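Local atomic coordinates of tyrosine--tRNA ligase, mitochondrial (Emericella nidulans, PDB entry 5IHX), a protein that probably catalyses the ATP-dependent attachment of L-tyrosine to mitochondrial tRNA(Tyr), releasing AMP and diphosphate, as a member of the class I aminoacyl-tRNA synthetases. Residues Met220-Trp225 with Val250-Thr255. Sequence-based numbering, arbitrary orientation.
Sequences MQAWDW and VGAVKT. With TYR (tyrosine), chain C.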
loop_
_atom_site.group_PDB
_atom_site.type_symbol
_atom_site.label_atom_id
_atom_site.label_comp_id
_atom_site.label_asym_id
_atom_site.label_seq_id
_atom_site.Cartn_x
_atom_site.Cartn_y
_atom_site.Cartn_z
ATOM N N MET A 220 8.089 2.600 1.443
ATOM C CA MET A 220 8.045 3.742 0.535
ATOM C C MET A 220 9.421 4.389 0.401
ATOM O O MET A 220 9.854 4.722 -0.703
ATOM C CB MET A 220 7.028 4.778 1.014
ATOM C CG MET A 220 5.587 4.303 0.962
ATOM S SD MET A 220 4.419 5.577 1.477
ATOM C CE MET A 220 4.493 6.707 0.087
ATOM N N GLN A 221 10.109 4.563 1.525
ATOM C CA GLN A 221 11.464 5.105 1.505
ATOM C C GLN A 221 12.390 4.179 0.724
ATOM O O GLN A 221 13.262 4.634 -0.018
ATOM C CB GLN A 221 11.991 5.320 2.924
ATOM C CG GLN A 221 13.358 6.004 2.958
ATOM C CD GLN A 221 13.607 6.799 4.232
ATOM O OE1 GLN A 221 12.675 7.169 4.948
ATOM N NE2 GLN A 221 14.876 7.070 4.515
ATOM N N ALA A 222 12.201 2.876 0.902
ATOM C CA ALA A 222 13.000 1.888 0.190
ATOM C C ALA A 222 12.749 1.992 -1.305
ATOM O O ALA A 222 13.680 1.926 -2.109
ATOM C CB ALA A 222 12.681 0.490 0.681
ATOM N N TRP A 223 11.484 2.153 -1.677
ATOM C CA TRP A 223 11.114 2.269 -3.079
ATOM C C TRP A 223 11.697 3.551 -3.679
ATOM O O TRP A 223 12.168 3.547 -4.816
ATOM C CB TRP A 223 9.590 2.232 -3.239
ATOM C CG TRP A 223 9.145 2.016 -4.655
ATOM C CD1 TRP A 223 8.738 2.967 -5.544
ATOM C CD2 TRP A 223 9.072 0.763 -5.345
ATOM N NE1 TRP A 223 8.410 2.383 -6.745
ATOM C CE2 TRP A 223 8.609 1.031 -6.650
ATOM C CE3 TRP A 223 9.351 -0.559 -4.988
ATOM C CZ2 TRP A 223 8.418 0.024 -7.596
ATOM C CZ3 TRP A 223 9.164 -1.556 -5.928
ATOM C CH2 TRP A 223 8.701 -1.259 -7.216
ATOM N N ASP A 224 11.655 4.645 -2.917
ATOM C CA ASP A 224 12.296 5.896 -3.332
ATOM C C ASP A 224 13.739 5.643 -3.742
ATOM O O ASP A 224 14.173 6.051 -4.818
ATOM C CB ASP A 224 12.274 6.936 -2.211
ATOM C CG ASP A 224 10.917 7.581 -2.025
ATOM O OD1 ASP A 224 10.739 8.277 -1.005
ATOM O OD2 ASP A 224 10.032 7.393 -2.887
ATOM N N TRP A 225 14.476 4.962 -2.868
ATOM C CA TRP A 225 15.879 4.654 -3.116
ATOM C C TRP A 225 16.017 3.832 -4.390
ATOM O O TRP A 225 16.858 4.126 -5.242
ATOM C CB TRP A 225 16.478 3.898 -1.930
ATOM C CG TRP A 225 17.979 3.860 -1.921
ATOM C CD1 TRP A 225 18.818 4.257 -2.922
ATOM C CD2 TRP A 225 18.817 3.404 -0.853
ATOM N NE1 TRP A 225 20.124 4.073 -2.545
ATOM C CE2 TRP A 225 20.153 3.550 -1.279
ATOM C CE3 TRP A 225 18.569 2.883 0.421
ATOM C CZ2 TRP A 225 21.235 3.200 -0.475
ATOM C CZ3 TRP A 225 19.644 2.536 1.217
ATOM C CH2 TRP A 225 20.962 2.694 0.765
ATOM N N VAL A 250 18.602 -0.728 2.457
ATOM C CA VAL A 250 19.691 -1.489 1.855
ATOM C C VAL A 250 19.202 -2.883 1.466
ATOM O O VAL A 250 19.400 -3.327 0.336
ATOM C CB VAL A 250 20.905 -1.601 2.808
ATOM C CG1 VAL A 250 21.931 -2.607 2.277
ATOM C CG2 VAL A 250 21.553 -0.246 3.007
ATOM N N GLY A 251 18.560 -3.563 2.409
ATOM C CA GLY A 251 18.016 -4.886 2.161
ATOM C C GLY A 251 16.948 -4.869 1.084
ATOM O O GLY A 251 16.943 -5.707 0.181
ATOM N N ALA A 252 16.039 -3.904 1.186
ATOM C CA ALA A 252 14.920 -3.791 0.259
ATOM C C ALA A 252 15.387 -3.562 -1.176
ATOM O O ALA A 252 14.830 -4.133 -2.111
ATOM C CB ALA A 252 13.997 -2.668 0.694
ATOM N N VAL A 253 16.406 -2.727 -1.350
ATOM C CA VAL A 253 16.903 -2.411 -2.687
ATOM C C VAL A 253 17.578 -3.627 -3.325
ATOM O O VAL A 253 17.382 -3.892 -4.511
ATOM C CB VAL A 253 17.881 -1.214 -2.653
ATOM C CG1 VAL A 253 18.614 -1.063 -3.984
ATOM C CG2 VAL A 253 17.129 0.069 -2.336
ATOM N N LYS A 254 18.374 -4.352 -2.544
ATOM C CA LYS A 254 18.978 -5.600 -3.011
ATOM C C LYS A 254 17.901 -6.534 -3.544
ATOM O O LYS A 254 18.011 -7.073 -4.646
ATOM C CB LYS A 254 19.737 -6.304 -1.887
ATOM C CG LYS A 254 20.963 -5.581 -1.368
ATOM C CD LYS A 254 21.284 -6.068 0.036
ATOM C CE LYS A 254 22.588 -5.504 0.556
ATOM N NZ LYS A 254 23.753 -6.243 0.017
ATOM N N THR A 255 16.864 -6.721 -2.733
ATOM C CA THR A 255 15.759 -7.610 -3.062
ATOM C C THR A 255 15.075 -7.221 -4.367
ATOM O O THR A 255 14.875 -8.068 -5.239
ATOM C CB THR A 255 14.715 -7.619 -1.927
ATOM O OG1 THR A 255 15.300 -8.166 -0.740
ATOM C CG2 THR A 255 13.497 -8.439 -2.305
HETATM N N TYR C . 12.136 9.791 6.075
HETATM C CA TYR C . 13.087 10.939 6.093
HETATM C C TYR C . 12.791 11.872 7.262
HETATM O O TYR C . 13.678 12.563 7.768
HETATM C CB TYR C . 13.017 11.712 4.775
HETATM C CG TYR C . 13.120 10.830 3.556
HETATM C CD1 TYR C . 14.293 10.141 3.272
HETATM C CD2 TYR C . 12.045 10.681 2.689
HETATM C CE1 TYR C . 14.393 9.333 2.160
HETATM C CE2 TYR C . 12.135 9.875 1.575
HETATM C CZ TYR C . 13.312 9.204 1.314
HETATM O OH TYR C . 13.408 8.398 0.206
HETATM O OXT TYR C . 11.653 11.960 7.723
#
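A222 and A252 meet methyl to methyl where two helices of the synthetase catalytic domain, a Rossmann-type nucleotide-binding fold, pack together. They belong to helices 212-229 and 243-259, joined through strand 235-238 of the central sheet. Their local axes cross at -56° and approach to 8.8 Å, and the CB atoms of A222 and A252 stand 3.4 Å apart, closer than two methyl groups normally pack.

The rest of the packing centres on W225. With CG anti to its backbone N (chi1 -164°), the indole reaches along the side of helix 243-259. CG2 of V253 comes obliquely to the indole, 3.9 Å from CG of W225. Farther along, the six-membered ring runs beside V250: CZ3 of W225 lies 3.6 Å from the backbone N of V250, and CH2 of W225 touches CG2 of V250 at 3.7 Å. NE1 is hydrogen-bonded to the C233 carbonyl, which helps fix the indole's rotation.

Two side chains of helix 212-229 bind the tyrosine ligand. OE1 of the extended Q221 accepts a hydrogen bond from the ligand's amino N (2.9 Å), and its NE2 bonds to Q236 OE1. In D224, OD1 pairs with N169 ND2, and OD2 is held by the indole N-H groups of W172 and W173. These three bonds probably help hold the carboxylate in place for the 2.9 Å hydrogen bond from ligand OH to D224 OD1.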